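Local structure of ESX-1 secretion system protein EccA1 (Mycobacterium tuberculosis, 4F3V) at residues A182-F187 and K255-E260; A148-D153 and A263-P268. The protein probably supplies energy, as an ATPase of the ESX-1 type VII secretion system, for the export of virulence factors such as EsxA and EsxB. All coordinates share one frame; numbering follows the deposited sequence.

Interaction 1: A182-F187 and K255-E260; sequences ANLALF and KTTTAE
The Schellman motif that ends helix 167-183 is met by the extended loop residues Thr-256 and Thr-257, and the carbonyl of Asn-183 is the point of attachment. Thr-257 N donates to Asn-183 O over 2.9 Å in a nearly straight bond, 171° at the hydrogen, and approaches almost head-on to the carbonyl. One residue on, Leu-184 CA comes 3.3 Å from Thr-257 O in a CA-H...O contact, so N and O of Thr-257 both meet the backbone around the Asn-183 to Leu-184 peptide. A water adds a second link, donating to Asn-183 OD1 and to Lys-255 O; the amide's ND2 turns back to Val-179 O in its own helix. The helix belongs to the TPR-clan N-terminal domain of EccA1, and Ala-185, with positive phi, is the C-prime residue that turns the chain toward helix 187-198. Thr-256 fills the bend. With its CG2 anti to the carbonyl carbon (OG1 at chi1 56°), the methyl reaches Phe-187 CZ at 3.7 Å, meeting the ring obliquely from the opposite direction, and also lies 3.4 Å from Ala-182 O. Its OG1 lies 3.7 Å from Ala-185 CB, whose own CA packs on one face of the Phe-187 ring. Leu-184 sends CD2 alongside the second backbone, 3.7 Å from Thr-258 CA, with Thr-257 CG2 a looser neighbour. Thr-258 is the N-cap of helix 259-263, its OG1 accepting from Gln-261 N, while Thr-257 OG1 bonds to Gln-261 OE1.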
loop_
_atom_site.group_PDB
_atom_site.type_symbol
_atom_site.label_atom_id
_atom_site.label_comp_id
_atom_site.label_asym_id
_atom_site.label_seq_id
_atom_site.Cartn_x
_atom_site.Cartn_y
_atom_site.Cartn_z
ATOM N N ALA A 182 12.345 5.586 13.794
ATOM C CA ALA A 182 13.212 6.632 13.236
ATOM C C ALA A 182 12.549 8.010 13.254
ATOM O O ALA A 182 13.176 8.995 13.657
ATOM C CB ALA A 182 13.633 6.252 11.831
ATOM N N ASN A 183 11.278 8.063 12.873
ATOM C CA ASN A 183 10.548 9.315 12.847
ATOM C C ASN A 183 10.264 9.887 14.244
ATOM O O ASN A 183 9.908 11.055 14.373
ATOM C CB ASN A 183 9.258 9.146 12.038
ATOM C CG ASN A 183 9.484 9.258 10.537
ATOM O OD1 ASN A 183 9.653 10.351 10.024
ATOM N ND2 ASN A 183 9.473 8.138 9.837
ATOM N N LEU A 184 10.378 9.038 15.265
ATOM C CA LEU A 184 10.268 9.439 16.656
ATOM C C LEU A 184 11.658 9.653 17.310
ATOM O O LEU A 184 11.765 9.786 18.535
ATOM C CB LEU A 184 9.469 8.391 17.441
ATOM C CG LEU A 184 7.983 8.235 17.069
ATOM C CD1 LEU A 184 7.401 6.924 17.599
ATOM C CD2 LEU A 184 7.173 9.447 17.542
ATOM N N ALA A 185 12.704 9.699 16.490
ATOM C CA ALA A 185 14.071 9.927 16.955
ATOM C C ALA A 185 14.617 8.807 17.852
ATOM O O ALA A 185 15.562 9.021 18.620
ATOM C CB ALA A 185 14.181 11.288 17.656
ATOM N N LEU A 186 14.035 7.614 17.716
ATOM C CA LEU A 186 14.478 6.416 18.418
ATOM C C LEU A 186 15.412 5.674 17.469
ATOM O O LEU A 186 15.099 4.604 16.956
ATOM C CB LEU A 186 13.279 5.554 18.807
ATOM C CG LEU A 186 12.223 6.233 19.689
ATOM C CD1 LEU A 186 11.081 5.286 20.003
ATOM C CD2 LEU A 186 12.817 6.785 20.974
ATOM N N PHE A 187 16.562 6.287 17.243
ATOM C CA PHE A 187 17.404 5.931 16.127
ATOM C C PHE A 187 18.096 4.572 16.285
ATOM O O PHE A 187 18.255 3.841 15.301
ATOM C CB PHE A 187 18.444 7.046 15.894
ATOM C CG PHE A 187 17.840 8.365 15.459
ATOM C CD1 PHE A 187 17.027 8.422 14.338
ATOM C CD2 PHE A 187 18.066 9.539 16.173
ATOM C CE1 PHE A 187 16.463 9.621 13.918
ATOM C CE2 PHE A 187 17.493 10.737 15.763
ATOM C CZ PHE A 187 16.698 10.765 14.622
ATOM N N LYS A 255 13.328 15.307 9.881
ATOM C CA LYS A 255 12.667 16.104 10.920
ATOM C C LYS A 255 11.849 15.135 11.731
ATOM O O LYS A 255 11.024 14.432 11.176
ATOM C CB LYS A 255 11.785 17.192 10.309
ATOM C CG LYS A 255 12.566 18.122 9.399
ATOM C CD LYS A 255 11.769 19.348 8.950
ATOM C CE LYS A 255 12.476 20.058 7.798
ATOM N NZ LYS A 255 11.736 21.290 7.407
ATOM N N THR A 256 12.110 15.022 13.024
ATOM C CA THR A 256 11.452 13.992 13.818
ATOM C C THR A 256 10.357 14.609 14.669
ATOM O O THR A 256 10.286 15.815 14.802
ATOM C CB THR A 256 12.453 13.215 14.695
ATOM O OG1 THR A 256 13.155 14.152 15.517
ATOM C CG2 THR A 256 13.441 12.369 13.832
ATOM N N THR A 257 9.492 13.761 15.214
ATOM C CA THR A 257 8.445 14.183 16.132
ATOM C C THR A 257 8.507 13.298 17.388
ATOM O O THR A 257 9.468 12.532 17.582
ATOM C CB THR A 257 7.062 14.158 15.433
ATOM O OG1 THR A 257 6.056 14.757 16.272
ATOM C CG2 THR A 257 6.648 12.737 15.063
ATOM N N THR A 258 7.489 13.405 18.238
ATOM C CA THR A 258 7.390 12.639 19.496
ATOM C C THR A 258 5.934 12.254 19.737
ATOM O O THR A 258 5.012 12.835 19.129
ATOM C CB THR A 258 7.863 13.484 20.693
ATOM O OG1 THR A 258 6.927 14.532 20.917
ATOM C CG2 THR A 258 9.237 14.100 20.438
ATOM N N ALA A 259 5.719 11.308 20.647
ATOM C CA ALA A 259 4.377 10.913 21.052
ATOM C C ALA A 259 3.566 12.124 21.541
ATOM O O ALA A 259 2.404 12.317 21.149
ATOM C CB ALA A 259 4.441 9.855 22.136
ATOM N N GLU A 260 4.200 12.945 22.372
ATOM C CA GLU A 260 3.560 14.144 22.913
ATOM C C GLU A 260 3.155 15.123 21.808
ATOM O O GLU A 260 2.042 15.659 21.795
ATOM C CB GLU A 260 4.491 14.814 23.940
ATOM C CG GLU A 260 4.731 13.921 25.168
ATOM C CD GLU A 260 5.736 12.771 24.979
ATOM O OE1 GLU A 260 6.414 12.612 23.923
ATOM O OE2 GLU A 260 5.834 11.975 25.939
HETATM O O HOH W 1 8.798 12.762 11.412
#

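Interaction 2: A148-D153 and A263-P268; sequences AERWTD and ASRADP. With SO4 (sulfate ion), chain F.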
loop_
_atom_site.group_PDB
_atom_site.type_symbol
_atom_site.label_atom_id
_atom_site.label_comp_id
_atom_site.label_asym_id
_atom_site.label_seq_id
_atom_site.Cartn_x
_atom_site.Cartn_y
_atom_site.Cartn_z
ATOM N N ALA A 148 -0.288 9.425 7.382
ATOM C CA ALA A 148 -0.613 10.611 8.189
ATOM C C ALA A 148 0.455 10.933 9.243
ATOM O O ALA A 148 0.237 11.777 10.145
ATOM C CB ALA A 148 -1.980 10.400 8.880
ATOM N N GLU A 149 1.590 10.243 9.168
ATOM C CA GLU A 149 2.693 10.409 10.149
ATOM C C GLU A 149 2.251 10.191 11.604
ATOM O O GLU A 149 2.773 10.820 12.552
ATOM C CB GLU A 149 3.368 11.776 9.985
ATOM C CG GLU A 149 3.926 11.976 8.580
ATOM C CD GLU A 149 4.561 13.343 8.337
ATOM O OE1 GLU A 149 5.059 13.987 9.262
ATOM O OE2 GLU A 149 4.571 13.778 7.173
ATOM N N ARG A 150 1.341 9.241 11.788
ATOM C CA ARG A 150 0.875 8.872 13.105
ATOM C C ARG A 150 1.705 7.695 13.629
ATOM O O ARG A 150 1.240 6.551 13.677
ATOM C CB ARG A 150 -0.617 8.568 13.042
ATOM C CG ARG A 150 -1.431 9.845 12.896
ATOM C CD ARG A 150 -2.920 9.557 12.761
ATOM N NE ARG A 150 -3.511 8.996 13.978
ATOM C CZ ARG A 150 -4.820 9.003 14.256
ATOM N NH1 ARG A 150 -5.703 9.540 13.413
ATOM N NH2 ARG A 150 -5.246 8.486 15.394
ATOM N N TRP A 151 2.959 7.994 13.974
ATOM C CA TRP A 151 3.941 6.939 14.203
ATOM C C TRP A 151 3.651 6.080 15.394
ATOM O O TRP A 151 3.904 4.893 15.342
ATOM C CB TRP A 151 5.346 7.519 14.291
ATOM C CG TRP A 151 5.659 8.341 13.065
ATOM C CD1 TRP A 151 5.889 9.700 12.998
ATOM C CD2 TRP A 151 5.709 7.875 11.671
ATOM N NE1 TRP A 151 6.105 10.097 11.694
ATOM C CE2 TRP A 151 6.015 9.047 10.853
ATOM C CE3 TRP A 151 5.599 6.642 11.057
ATOM C CZ2 TRP A 151 6.155 8.969 9.470
ATOM C CZ3 TRP A 151 5.721 6.572 9.674
ATOM C CH2 TRP A 151 6.018 7.713 8.892
ATOM N N THR A 152 3.124 6.649 16.467
ATOM C CA THR A 152 2.771 5.838 17.626
ATOM C C THR A 152 1.589 4.881 17.304
ATOM O O THR A 152 1.562 3.766 17.792
ATOM C CB THR A 152 2.444 6.718 18.840
ATOM O OG1 THR A 152 1.501 7.725 18.438
ATOM C CG2 THR A 152 3.712 7.422 19.341
ATOM N N ASP A 153 0.664 5.296 16.433
ATOM C CA ASP A 153 -0.457 4.414 16.030
ATOM C C ASP A 153 0.075 3.288 15.111
ATOM O O ASP A 153 -0.375 2.133 15.200
ATOM C CB ASP A 153 -1.555 5.214 15.337
ATOM C CG ASP A 153 -2.253 6.196 16.272
ATOM O OD1 ASP A 153 -2.572 5.791 17.404
ATOM O OD2 ASP A 153 -2.512 7.360 15.868
ATOM N N ALA A 263 0.162 13.757 19.852
ATOM C CA ALA A 263 -1.044 13.923 20.663
ATOM C C ALA A 263 -1.534 15.376 20.735
ATOM O O ALA A 263 -2.727 15.609 20.945
ATOM C CB ALA A 263 -0.819 13.374 22.071
ATOM N N SER A 264 -0.643 16.346 20.564
ATOM C CA SER A 264 -1.040 17.767 20.588
ATOM C C SER A 264 -1.576 18.269 19.235
ATOM O O SER A 264 -1.945 19.421 19.108
ATOM C CB SER A 264 0.137 18.658 21.016
ATOM O OG SER A 264 1.049 18.803 19.927
ATOM N N ARG A 265 -1.624 17.423 18.215
ATOM C CA ARG A 265 -2.165 17.877 16.933
ATOM C C ARG A 265 -3.620 18.320 17.104
ATOM O O ARG A 265 -4.420 17.600 17.701
ATOM C CB ARG A 265 -2.085 16.761 15.890
ATOM C CG ARG A 265 -0.689 16.456 15.381
ATOM C CD ARG A 265 -0.693 15.214 14.488
ATOM N NE ARG A 265 0.666 14.818 14.103
ATOM C CZ ARG A 265 0.942 13.817 13.257
ATOM N NH1 ARG A 265 -0.043 13.098 12.704
ATOM N NH2 ARG A 265 2.200 13.542 12.959
ATOM N N ALA A 266 -3.965 19.485 16.567
ATOM C CA ALA A 266 -5.364 19.929 16.538
ATOM C C ALA A 266 -6.205 18.947 15.699
ATOM O O ALA A 266 -7.387 18.721 15.982
ATOM C CB ALA A 266 -5.474 21.353 15.991
ATOM N N ASP A 267 -5.577 18.369 14.674
ATOM C CA ASP A 267 -6.191 17.319 13.866
ATOM C C ASP A 267 -5.184 16.172 13.756
ATOM O O ASP A 267 -4.165 16.332 13.104
ATOM C CB ASP A 267 -6.517 17.876 12.494
ATOM C CG ASP A 267 -7.019 16.810 11.505
ATOM O OD1 ASP A 267 -7.108 15.605 11.824
ATOM O OD2 ASP A 267 -7.331 17.221 10.380
ATOM N N PRO A 268 -5.461 15.032 14.404
ATOM C CA PRO A 268 -4.527 13.911 14.457
ATOM C C PRO A 268 -4.043 13.471 13.066
ATOM O O PRO A 268 -2.948 12.950 12.948
ATOM C CB PRO A 268 -5.342 12.768 15.092
ATOM C CG PRO A 268 -6.626 13.332 15.510
ATOM C CD PRO A 268 -6.695 14.787 15.173
HETATM S S SO4 F . -8.677 9.130 15.227
HETATM O O1 SO4 F . -8.222 9.446 16.606
HETATM O O2 SO4 F . -8.237 10.217 14.330
HETATM O O3 SO4 F . -8.140 7.790 14.828
HETATM O O4 SO4 F . -10.152 9.079 15.177
#
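Arg-265 is the first residue of 263-268 to touch Glu-149 and Ala-148. Its chain runs out fully extended from CG to NE, which carries the guanidinium across to two successive carbonyls. NH1 donates to Ala-148 O at 2.9 Å, nearly in line with that carbonyl though tilted from the guanidinium plane; NH2 donates to Glu-149 O at 2.8 Å, from above the carbonyl plane and with a more bent angle of 134°. Both carbonyls lie at the Schellman motif that ends helix 134-147, on residues whose O atoms take no part in its two bonds. Glu-149 is its C-prime residue and Arg-150 then the N-cap of helix 151-158, so Arg-265 ties down the turn between two consecutive helices of this TPR-clan domain. Further along, past Asp-267, whose OD1 accepts from Trp-269 N, Pro-268 folds back on the same group: its O accepts from Arg-265 NH1 in the guanidinium plane, giving that nitrogen two carbonyl partners, and also lies 3.4 Å from Arg-150 CD. Pro-268 CB rests over one face of the Arg-150 guanidinium, 3.7 Å from NH1. The guanidinium planes of Arg-150 and Arg-265 are turned 77° against each other. A bend at chi3 (67°) turns Arg-150 toward Asp-153, whose OD2 takes both NE (2.7 Å) and NH2 in a side-on salt bridge, while a sulfate, probably from the crystallisation liquor, lies at the edge and accepts from Arg-150 NH1 through O2 at 2.8 Å and from NH2 through O3. Trp-269 adds a cation-pi contact to Arg-150.

How the interactions relate
Interactions 1 and 2 are neighbours, their centres about 12 Å apart, and both bring the C-terminal tail of the N-terminal domain back onto earlier helix ends. Along the chain the order is 148-153, 182-187, 255-260, 263-268: interaction 2 joins the outer pair of segments and interaction 1 the inner pair. Helix 259-263 bridges the two tail segments; their partners are the turn between helices 134-147 and 151-158, and the end of helix 167-183, the next helix after 151-158. Trp-151 joins the sites: its NE1 lies 3.3 Å from Asn-183 CB, and its CD1 packs on Thr-257 CG2. Thr-152 meets Ala-259 beside it. The tail thus packs on the Schellman turns that end helices 134-147 and 167-183.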